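PDB 5UZ8: cadherin-23, which probably mediates calcium-dependent adhesion in hearing and mechanotransduction, as a long extracellular chain of cadherin domains joined by calcium-binding linkers. Local coordinates for residues 115-120 with 137-142; 183-188 with 211-216; 215-220 with 249-254. One frame throughout, in Å; residues are numbered along the deposited sequence.

Interaction 1. Residues 115-120 with 137-142. With CA (calcium ion), chain I.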
loop_
_atom_site.group_PDB
_atom_site.type_symbol
_atom_site.label_atom_id
_atom_site.label_comp_id
_atom_site.label_asym_id
_atom_site.label_seq_id
_atom_site.Cartn_x
_atom_site.Cartn_y
_atom_site.Cartn_z
ATOM N N ILE A 115 -4.300 6.817 7.294
ATOM C CA ILE A 115 -5.391 6.129 6.578
ATOM C C ILE A 115 -5.081 6.226 5.102
ATOM O O ILE A 115 -4.903 7.329 4.576
ATOM C CB ILE A 115 -6.761 6.754 6.852
ATOM C CG1 ILE A 115 -7.155 6.567 8.334
ATOM C CG2 ILE A 115 -7.842 6.114 5.967
ATOM C CD1 ILE A 115 -8.339 7.423 8.772
ATOM N N PHE A 116 -4.990 5.071 4.437
ATOM C CA PHE A 116 -4.698 5.061 2.995
ATOM C C PHE A 116 -5.805 5.662 2.162
ATOM O O PHE A 116 -6.970 5.520 2.516
ATOM C CB PHE A 116 -4.361 3.674 2.519
ATOM C CG PHE A 116 -2.960 3.277 2.822
ATOM C CD1 PHE A 116 -1.920 3.732 2.036
ATOM C CD2 PHE A 116 -2.672 2.480 3.918
ATOM C CE1 PHE A 116 -0.602 3.371 2.321
ATOM C CE2 PHE A 116 -1.368 2.114 4.196
ATOM C CZ PHE A 116 -0.333 2.566 3.419
ATOM N N ASP A 117 -5.454 6.358 1.087
ATOM C CA ASP A 117 -6.403 7.070 0.223
ATOM C C ASP A 117 -7.244 6.083 -0.644
ATOM O O ASP A 117 -8.275 6.464 -1.187
ATOM C CB ASP A 117 -5.666 8.097 -0.688
ATOM C CG ASP A 117 -5.229 9.412 0.042
ATOM O OD1 ASP A 117 -5.425 9.580 1.265
ATOM O OD2 ASP A 117 -4.701 10.322 -0.644
ATOM N N GLN A 118 -6.783 4.836 -0.811
ATOM C CA GLN A 118 -7.547 3.799 -1.553
ATOM C C GLN A 118 -7.651 2.568 -0.685
ATOM O O GLN A 118 -6.792 2.358 0.179
ATOM C CB GLN A 118 -6.891 3.380 -2.869
ATOM C CG GLN A 118 -6.644 4.497 -3.837
ATOM C CD GLN A 118 -6.158 4.084 -5.248
ATOM O OE1 GLN A 118 -5.939 4.987 -6.056
ATOM N NE2 GLN A 118 -6.015 2.765 -5.571
ATOM N N PRO A 119 -8.685 1.740 -0.917
ATOM C CA PRO A 119 -8.825 0.471 -0.184
ATOM C C PRO A 119 -7.808 -0.596 -0.636
ATOM O O PRO A 119 -7.538 -1.533 0.100
ATOM C CB PRO A 119 -10.269 0.055 -0.474
ATOM C CG PRO A 119 -10.640 0.740 -1.747
ATOM C CD PRO A 119 -9.894 2.050 -1.704
ATOM N N SER A 120 -7.274 -0.424 -1.840
ATOM C CA SER A 120 -6.223 -1.274 -2.357
ATOM C C SER A 120 -5.644 -0.607 -3.583
ATOM O O SER A 120 -6.151 0.429 -4.047
ATOM C CB SER A 120 -6.697 -2.720 -2.637
ATOM O OG SER A 120 -7.308 -2.898 -3.900
ATOM N N ARG A 137 2.384 4.893 -6.688
ATOM C CA ARG A 137 2.585 5.594 -5.436
ATOM C C ARG A 137 1.375 5.331 -4.537
ATOM O O ARG A 137 0.248 5.495 -4.963
ATOM C CB ARG A 137 2.722 7.088 -5.727
ATOM C CG ARG A 137 3.050 7.957 -4.521
ATOM C CD ARG A 137 3.369 9.373 -4.990
ATOM N NE ARG A 137 4.790 9.592 -5.196
ATOM C CZ ARG A 137 5.321 10.476 -6.039
ATOM N NH1 ARG A 137 6.645 10.613 -6.109
ATOM N NH2 ARG A 137 4.541 11.221 -6.821
ATOM N N VAL A 138 1.627 4.917 -3.304
ATOM C CA VAL A 138 0.603 4.805 -2.286
ATOM C C VAL A 138 0.647 6.063 -1.425
ATOM O O VAL A 138 1.723 6.623 -1.192
ATOM C CB VAL A 138 0.755 3.535 -1.443
ATOM C CG1 VAL A 138 0.748 2.312 -2.353
ATOM C CG2 VAL A 138 1.971 3.563 -0.536
ATOM N N THR A 139 -0.527 6.504 -0.963
ATOM C CA THR A 139 -0.601 7.676 -0.106
ATOM C C THR A 139 -1.595 7.403 1.025
ATOM O O THR A 139 -2.739 6.959 0.778
ATOM C CB THR A 139 -1.071 8.916 -0.902
ATOM O OG1 THR A 139 -0.173 9.193 -1.995
ATOM C CG2 THR A 139 -1.181 10.133 -0.000
ATOM N N ALA A 140 -1.156 7.692 2.241
ATOM C CA ALA A 140 -2.013 7.762 3.423
ATOM C C ALA A 140 -2.038 9.201 3.961
ATOM O O ALA A 140 -1.156 9.989 3.640
ATOM C CB ALA A 140 -1.481 6.824 4.470
ATOM N N THR A 141 -3.062 9.554 4.743
ATOM C CA THR A 141 -3.124 10.863 5.368
ATOM C C THR A 141 -3.333 10.699 6.850
ATOM O O THR A 141 -3.877 9.679 7.292
ATOM C CB THR A 141 -4.264 11.695 4.820
ATOM O OG1 THR A 141 -5.502 11.023 5.070
ATOM C CG2 THR A 141 -4.082 11.935 3.325
ATOM N N ASP A 142 -2.904 11.687 7.615
ATOM C CA ASP A 142 -3.000 11.609 9.076
ATOM C C ASP A 142 -3.530 12.953 9.606
ATOM O O ASP A 142 -2.941 14.003 9.377
ATOM C CB ASP A 142 -1.658 11.270 9.668
ATOM C CG ASP A 142 -1.736 10.893 11.151
ATOM O OD1 ASP A 142 -2.173 11.735 11.971
ATOM O OD2 ASP A 142 -1.241 9.803 11.539
HETATM CA CA CA I . -1.397 10.203 13.910
HETATM O O HOH W 1 -6.576 9.120 3.375
#
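Ile115 and Phe116 pair with Thr141 and Ala140 in a short antiparallel beta bridge, where the brief first strand of the middle cadherin domain lies along the end of strand 134-141 at the edge of one sheet of its sandwich. Ile115 and Thr141 form the hydrogen-bonded pair: Ile115 N gives to Thr141 O at 2.9 Å, and Thr141 N returns to Ile115 O. The next pair, Phe116 and Ala140, is non-hydrogen-bonded and close, with its CA atoms 3.8 Å apart. A third backbone bond, Asp117 N to Thr139 O at 2.8 Å, is fairly straight (161° at the hydrogen) and ties the chain down just as it leaves the strand.

The side chains part to two faces. Phe116 carries the inner one: its CG lies anti to the carbonyl carbon (chi1 -80°), which lays the ring over Ala140, whose CB sits above one face, 4.1 Å from the centroid, in a CH-pi contact. Val138 CG2 meets the ring at its edge, 3.8 Å from Phe116 CE1. Replacing Phe116 by an alanine would probably take the cover from the Ala140 methyl and open a gap beside Val138 CG2. On the outer face a water gives a proton to Ile115 O and receives one from Thr141 OG1, 2.8 Å away, so it bridges the two strands beside their backbone bonds.

Directly after Thr141 comes Asp142, whose two carboxylate oxygens both bind a calcium ion completed by Asn110, Asn112, Asp144, Phe148 and Asp193. Beneath the bridge, the Phe116 ring reaches Val207 of strand 204-214, Ala191 of strand 184-193 and Tyr153 of strand 151-155, the strands of the facing sheet.

Interaction 2. Residues 183-188 with 211-216. With CA (calcium ion), chain F.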
loop_
_atom_site.group_PDB
_atom_site.type_symbol
_atom_site.label_atom_id
_atom_site.label_comp_id
_atom_site.label_asym_id
_atom_site.label_seq_id
_atom_site.Cartn_x
_atom_site.Cartn_y
_atom_site.Cartn_z
ATOM N N ASP A 183 4.088 -14.695 -11.530
ATOM C CA ASP A 183 3.314 -13.864 -12.468
ATOM C C ASP A 183 2.540 -12.714 -11.828
ATOM O O ASP A 183 1.960 -11.896 -12.532
ATOM C CB ASP A 183 2.378 -14.701 -13.358
ATOM C CG ASP A 183 1.293 -15.430 -12.599
ATOM O OD1 ASP A 183 1.151 -15.302 -11.369
ATOM O OD2 ASP A 183 0.538 -16.167 -13.285
ATOM N N HIS A 184 2.505 -12.657 -10.505
ATOM C CA HIS A 184 1.947 -11.497 -9.824
ATOM C C HIS A 184 2.331 -11.551 -8.339
ATOM O O HIS A 184 2.659 -12.624 -7.800
ATOM C CB HIS A 184 0.427 -11.456 -9.903
ATOM C CG HIS A 184 -0.250 -12.536 -9.122
ATOM N ND1 HIS A 184 -0.175 -13.860 -9.484
ATOM C CD2 HIS A 184 -1.032 -12.487 -8.020
ATOM C CE1 HIS A 184 -0.897 -14.588 -8.644
ATOM N NE2 HIS A 184 -1.426 -13.778 -7.742
ATOM N N TYR A 185 2.235 -10.397 -7.702
ATOM C CA TYR A 185 2.585 -10.207 -6.296
ATOM C C TYR A 185 1.421 -9.523 -5.586
ATOM O O TYR A 185 0.749 -8.647 -6.173
ATOM C CB TYR A 185 3.827 -9.307 -6.220
ATOM C CG TYR A 185 5.034 -9.892 -6.882
ATOM C CD1 TYR A 185 5.223 -9.775 -8.257
ATOM C CD2 TYR A 185 6.003 -10.577 -6.134
ATOM C CE1 TYR A 185 6.349 -10.336 -8.880
ATOM C CE2 TYR A 185 7.151 -11.093 -6.726
ATOM C CZ TYR A 185 7.303 -10.968 -8.112
ATOM O OH TYR A 185 8.387 -11.507 -8.744
ATOM N N ILE A 186 1.204 -9.896 -4.328
ATOM C CA ILE A 186 0.257 -9.193 -3.473
ATOM C C ILE A 186 1.057 -8.762 -2.238
ATOM O O ILE A 186 1.349 -9.578 -1.389
ATOM C CB ILE A 186 -0.954 -10.087 -3.100
ATOM C CG1 ILE A 186 -1.575 -10.665 -4.376
ATOM C CG2 ILE A 186 -1.973 -9.287 -2.273
ATOM C CD1 ILE A 186 -2.801 -11.521 -4.133
ATOM N N LEU A 187 1.419 -7.490 -2.199
ATOM C CA LEU A 187 2.318 -6.933 -1.205
ATOM C C LEU A 187 1.526 -6.144 -0.163
ATOM O O LEU A 187 0.494 -5.573 -0.469
ATOM C CB LEU A 187 3.280 -5.994 -1.871
ATOM C CG LEU A 187 4.114 -6.549 -3.019
ATOM C CD1 LEU A 187 5.004 -5.404 -3.494
ATOM C CD2 LEU A 187 4.859 -7.788 -2.533
ATOM N N THR A 188 2.011 -6.149 1.066
ATOM C CA THR A 188 1.445 -5.319 2.124
ATOM C C THR A 188 2.299 -4.070 2.292
ATOM O O THR A 188 3.482 -4.179 2.627
ATOM C CB THR A 188 1.405 -6.096 3.446
ATOM O OG1 THR A 188 0.608 -7.285 3.277
ATOM C CG2 THR A 188 0.812 -5.238 4.538
ATOM N N ILE A 211 0.669 -6.339 -7.951
ATOM C CA ILE A 211 1.433 -6.063 -9.162
ATOM C C ILE A 211 1.325 -7.294 -10.040
ATOM O O ILE A 211 1.841 -8.366 -9.694
ATOM C CB ILE A 211 2.905 -5.714 -8.877
ATOM C CG1 ILE A 211 2.985 -4.362 -8.180
ATOM C CG2 ILE A 211 3.707 -5.640 -10.189
ATOM C CD1 ILE A 211 4.258 -4.115 -7.393
ATOM N N ARG A 212 0.644 -7.146 -11.168
ATOM C CA ARG A 212 0.478 -8.246 -12.114
ATOM C C ARG A 212 1.539 -8.097 -13.190
ATOM O O ARG A 212 1.789 -6.997 -13.680
ATOM C CB ARG A 212 -0.922 -8.286 -12.693
ATOM C CG ARG A 212 -1.976 -8.462 -11.607
ATOM C CD ARG A 212 -3.337 -8.913 -12.136
ATOM N NE ARG A 212 -4.274 -8.988 -11.037
ATOM C CZ ARG A 212 -4.363 -9.994 -10.165
ATOM N NH1 ARG A 212 -3.622 -11.102 -10.290
ATOM N NH2 ARG A 212 -5.231 -9.889 -9.166
ATOM N N VAL A 213 2.188 -9.209 -13.525
ATOM C CA VAL A 213 3.349 -9.186 -14.403
ATOM C C VAL A 213 2.904 -9.708 -15.753
ATOM O O VAL A 213 2.500 -10.862 -15.877
ATOM C CB VAL A 213 4.473 -10.055 -13.839
ATOM C CG1 VAL A 213 5.711 -9.998 -14.730
ATOM C CG2 VAL A 213 4.808 -9.598 -12.439
ATOM N N LEU A 214 2.984 -8.852 -16.750
ATOM C CA LEU A 214 2.531 -9.172 -18.110
ATOM C C LEU A 214 3.629 -9.846 -18.929
ATOM O O LEU A 214 4.804 -9.510 -18.800
ATOM C CB LEU A 214 2.054 -7.892 -18.812
ATOM C CG LEU A 214 0.993 -7.116 -18.042
ATOM C CD1 LEU A 214 0.654 -5.821 -18.768
ATOM C CD2 LEU A 214 -0.248 -7.960 -17.821
ATOM N N ASP A 215 3.226 -10.757 -19.819
ATOM C CA ASP A 215 4.165 -11.583 -20.573
ATOM C C ASP A 215 4.869 -10.797 -21.672
ATOM O O ASP A 215 4.250 -9.966 -22.350
ATOM C CB ASP A 215 3.422 -12.745 -21.203
ATOM C CG ASP A 215 4.326 -13.861 -21.645
ATOM O OD1 ASP A 215 5.305 -14.205 -20.924
ATOM O OD2 ASP A 215 4.023 -14.418 -22.734
ATOM N N VAL A 216 6.144 -11.089 -21.833
ATOM C CA VAL A 216 6.934 -10.768 -23.017
ATOM C C VAL A 216 7.329 -12.116 -23.602
ATOM O O VAL A 216 7.508 -13.107 -22.860
ATOM C CB VAL A 216 8.200 -9.983 -22.597
ATOM C CG1 VAL A 216 9.199 -9.800 -23.722
ATOM C CG2 VAL A 216 7.751 -8.652 -22.036
HETATM CA CA CA F . 7.595 -14.573 -20.977
HETATM O O HOH W 2 0.333 -12.190 -15.149
#
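Tyr185 and Ile211 form a hydrogen-bonded pair in the antiparallel beta hairpin of strands 184-193 and 204-214, the last two strands of the middle cadherin domain. The axes of the short strand segments come within 4.7 Å, their N-to-C directions 169° apart. Tyr185 N gives to Ile211 O and Ile211 N to Tyr185 O, while at the open end of the hairpin Val213 N reaches Asp183 O at 2.9 Å.

The face of Tyr185, Ile211 and Val213 is mostly apolar. The Tyr185 ring is met edge-on by Val213 CG2, 3.9 Å from CE1, and Leu187 CD1 touches Ile211 CD1; Phe162 packs against both Leu187 and Ile211. Past Val213 the strand leads to Asp215 OD1 and Val216 O, which bind a linker calcium ion.

The other face holds His184 and Arg212, a non-hydrogen-bonded pair whose side chains run alongside each other in the same direction. Arg212 extends from CG to NE, and NE bonds to Gln122 OE1, while NH1 settles over one face of the imidazole, 3.7 Å from His184 CD2. That ring is pinned by the residue before it: His184 ND1 donates to Asp183 OD1 at 2.7 Å, with the acceptor lying in the ring plane.

Interaction 3. Residues 215-220 with 249-254. With CA (calcium ion), chain F; CA (calcium ion), chain E; CA (calcium ion), chain G; GSH (glutathione), chain L.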
loop_
_atom_site.group_PDB
_atom_site.type_symbol
_atom_site.label_atom_id
_atom_site.label_comp_id
_atom_site.label_asym_id
_atom_site.label_seq_id
_atom_site.Cartn_x
_atom_site.Cartn_y
_atom_site.Cartn_z
ATOM N N ASP A 215 3.226 -10.757 -19.819
ATOM C CA ASP A 215 4.165 -11.583 -20.573
ATOM C C ASP A 215 4.869 -10.797 -21.672
ATOM O O ASP A 215 4.250 -9.966 -22.350
ATOM C CB ASP A 215 3.422 -12.745 -21.203
ATOM C CG ASP A 215 4.326 -13.861 -21.645
ATOM O OD1 ASP A 215 5.305 -14.205 -20.924
ATOM O OD2 ASP A 215 4.023 -14.418 -22.734
ATOM N N VAL A 216 6.144 -11.089 -21.833
ATOM C CA VAL A 216 6.934 -10.768 -23.017
ATOM C C VAL A 216 7.329 -12.116 -23.602
ATOM O O VAL A 216 7.508 -13.107 -22.860
ATOM C CB VAL A 216 8.200 -9.983 -22.597
ATOM C CG1 VAL A 216 9.199 -9.800 -23.722
ATOM C CG2 VAL A 216 7.751 -8.652 -22.036
ATOM N N ASN A 217 7.411 -12.185 -24.921
ATOM C CA ASN A 217 7.831 -13.436 -25.534
ATOM C C ASN A 217 9.346 -13.572 -25.368
ATOM O O ASN A 217 10.096 -13.174 -26.255
ATOM C CB ASN A 217 7.475 -13.485 -27.023
ATOM C CG ASN A 217 7.701 -14.861 -27.604
ATOM O OD1 ASN A 217 7.479 -15.864 -26.918
ATOM N ND2 ASN A 217 8.189 -14.926 -28.828
ATOM N N ASP A 218 9.815 -14.085 -24.230
ATOM C CA ASP A 218 11.257 -14.199 -23.997
ATOM C C ASP A 218 11.733 -15.641 -23.871
ATOM O O ASP A 218 12.870 -15.856 -23.532
ATOM C CB ASP A 218 11.721 -13.364 -22.807
ATOM C CG ASP A 218 10.959 -13.668 -21.476
ATOM O OD1 ASP A 218 9.897 -14.331 -21.432
ATOM O OD2 ASP A 218 11.456 -13.163 -20.429
ATOM N N CYS A 219 10.873 -16.602 -24.170
ATOM C CA CYS A 219 11.245 -18.017 -24.108
ATOM C C CYS A 219 11.059 -18.674 -25.485
ATOM O O CYS A 219 9.988 -18.619 -26.082
ATOM C CB CYS A 219 10.455 -18.726 -23.038
ATOM S SG CYS A 219 10.707 -17.900 -21.447
ATOM N N ARG A 220 12.134 -19.280 -25.985
ATOM C CA ARG A 220 12.077 -19.965 -27.249
ATOM C C ARG A 220 11.533 -21.375 -27.030
ATOM O O ARG A 220 11.704 -21.960 -25.969
ATOM C CB ARG A 220 13.448 -19.986 -27.955
ATOM C CG ARG A 220 14.402 -21.010 -27.385
ATOM C CD ARG A 220 15.787 -20.883 -27.942
ATOM N NE ARG A 220 15.846 -21.170 -29.367
ATOM C CZ ARG A 220 16.977 -21.230 -30.056
ATOM N NH1 ARG A 220 18.149 -21.101 -29.444
ATOM N NH2 ARG A 220 16.950 -21.452 -31.373
ATOM N N ASP A 249 7.093 -24.437 -24.543
ATOM C CA ASP A 249 7.391 -23.014 -24.559
ATOM C C ASP A 249 6.770 -22.413 -23.318
ATOM O O ASP A 249 5.587 -22.602 -23.063
ATOM C CB ASP A 249 6.835 -22.390 -25.849
ATOM C CG ASP A 249 7.175 -20.917 -26.012
ATOM O OD1 ASP A 249 6.971 -20.113 -25.068
ATOM O OD2 ASP A 249 7.594 -20.529 -27.128
ATOM N N GLN A 250 7.596 -21.754 -22.506
ATOM C CA GLN A 250 7.207 -21.326 -21.164
ATOM C C GLN A 250 6.363 -20.041 -21.108
ATOM O O GLN A 250 5.844 -19.701 -20.064
ATOM C CB GLN A 250 8.458 -21.148 -20.312
ATOM C CG GLN A 250 9.274 -22.445 -20.130
ATOM C CD GLN A 250 8.440 -23.575 -19.618
ATOM O OE1 GLN A 250 7.910 -23.486 -18.503
ATOM N NE2 GLN A 250 8.372 -24.685 -20.375
ATOM N N ASP A 251 6.263 -19.337 -22.221
ATOM C CA ASP A 251 5.483 -18.092 -22.307
ATOM C C ASP A 251 3.967 -18.332 -22.231
ATOM O O ASP A 251 3.498 -19.440 -21.992
ATOM C CB ASP A 251 5.874 -17.323 -23.576
ATOM C CG ASP A 251 7.309 -16.851 -23.545
ATOM O OD1 ASP A 251 7.718 -16.266 -22.508
ATOM O OD2 ASP A 251 8.036 -17.062 -24.555
ATOM N N GLU A 252 3.214 -17.252 -22.351
ATOM C CA GLU A 252 1.776 -17.257 -22.199
ATOM C C GLU A 252 1.068 -17.008 -23.539
ATOM O O GLU A 252 1.510 -16.202 -24.356
ATOM C CB GLU A 252 1.399 -16.140 -21.205
ATOM C CG GLU A 252 -0.065 -16.114 -20.804
ATOM C CD GLU A 252 -0.378 -15.105 -19.703
ATOM O OE1 GLU A 252 0.444 -14.242 -19.344
ATOM O OE2 GLU A 252 -1.500 -15.164 -19.186
ATOM N N GLY A 253 -0.087 -17.634 -23.705
ATOM C CA GLY A 253 -0.977 -17.308 -24.837
ATOM C C GLY A 253 -0.297 -17.548 -26.185
ATOM O O GLY A 253 0.412 -18.551 -26.357
ATOM N N SER A 254 -0.485 -16.615 -27.117
ATOM C CA SER A 254 0.115 -16.745 -28.443
ATOM C C SER A 254 1.648 -16.874 -28.379
ATOM O O SER A 254 2.239 -17.523 -29.238
ATOM C CB SER A 254 -0.310 -15.587 -29.363
ATOM O OG SER A 254 0.074 -14.335 -28.817
HETATM CA CA CA F . 7.595 -14.573 -20.977
HETATM CA CA CA E . 7.766 -18.160 -26.636
HETATM CA CA CA G . 10.651 -14.355 -18.505
HETATM N N1 GSH L . 17.376 -15.036 -16.946
HETATM C CA1 GSH L . 16.510 -14.340 -17.886
HETATM C C1 GSH L . 15.821 -13.205 -17.169
HETATM O O11 GSH L . 16.025 -13.084 -15.938
HETATM O O12 GSH L . 15.056 -12.462 -17.833
HETATM C CB1 GSH L . 15.463 -15.293 -18.497
HETATM C CG1 GSH L . 14.499 -15.846 -17.449
HETATM C CD1 GSH L . 13.318 -16.524 -18.103
HETATM O OE1 GSH L . 12.448 -15.880 -18.683
HETATM N N2 GSH L . 13.268 -17.845 -17.964
HETATM C CA2 GSH L . 12.119 -18.636 -18.351
HETATM C C2 GSH L . 11.599 -19.446 -17.199
HETATM O O2 GSH L . 11.024 -20.497 -17.427
HETATM C CB2 GSH L . 12.500 -19.528 -19.533
HETATM S SG2 GSH L . 12.913 -18.476 -20.936
HETATM N N3 GSH L . 11.740 -18.918 -15.976
HETATM C CA3 GSH L . 11.218 -19.538 -14.773
HETATM C C3 GSH L . 12.309 -19.932 -13.798
HETATM O O31 GSH L . 11.950 -20.564 -12.779
HETATM O O32 GSH L . 13.501 -19.588 -14.010
HETATM O O HOH W 3 0.378 -11.598 -19.554
HETATM O O HOH W 4 12.286 -12.840 -17.481
#
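Asp251 on one loop and Asp215, Val216, Asn217, Asp218 and Cys219 on the other meet mainly through shared calcium ions, in the linker where the middle cadherin domain joins the last.

Metal bonds come first. Asp251 bridges two ions: OD1 binds one at 2.3 Å, together with Asp215 OD1, Val216 O and Asp218 OD1, and OD2 binds another at 2.4 Å, with Asn217 OD1 and Cys219 O. Asp249 grips the second ion with both oxygens. Asp218 is also a bridge, its OD2 reaching a third ion that glutathione OE1 and a water coordinate as well. Acceptors therefore crowd together, as Asn217 OD1 and Asp251 OD2 do at 2.7 Å, because the positive charge between them probably offsets their repulsion.

Hydrogen bonds steady these ligands. Cys219 N gives to Asp251 OD2 at 2.9 Å on its syn lone pair; Asp218 N to OD1 of the same carboxylate is long and weak. With its CG anti to the backbone N (chi1 -163°), Asp215 turns OD1 to the metal and lets OD2 take Glu252 N at 3.0 Å from above the carboxylate plane. Asp249 OD1 accepts from Asp251 N, forming an Asx turn. A water accepts from Asp215 N and donates to Glu252 OE1, at 2.7 Å from that oxygen.

The loop 215-220 follows strand 204-214 and precedes strand 227-233, while 249-254 lies between strands 241-244 and 259-263; Glu127 and Glu180 reach in from the middle domain, and Asn255 and Asp299 from the last.

Overall arrangement
Interactions 1 and 2 are partly buried strand pairings in the two facing sheets of the middle domain, their centres about 20 Å apart; Phe116 of the first reaches the same two strands that make the hairpin of the second. Both rely on backbone hydrogen bonds and turn apolar side chains to the inner face; the outer face carries Ile115 and Thr141 with a bridging water in the first, His184 and Arg212 in the second. Interaction 3, at the surface, has no regular strand and relies on calcium ions and carboxylates. It shares Asp215 and Val216 with interaction 2, so the hairpin strand runs directly into the metal cluster. Interaction 1 stands apart, its Asp142 serving the calcium linker at the domain's other end.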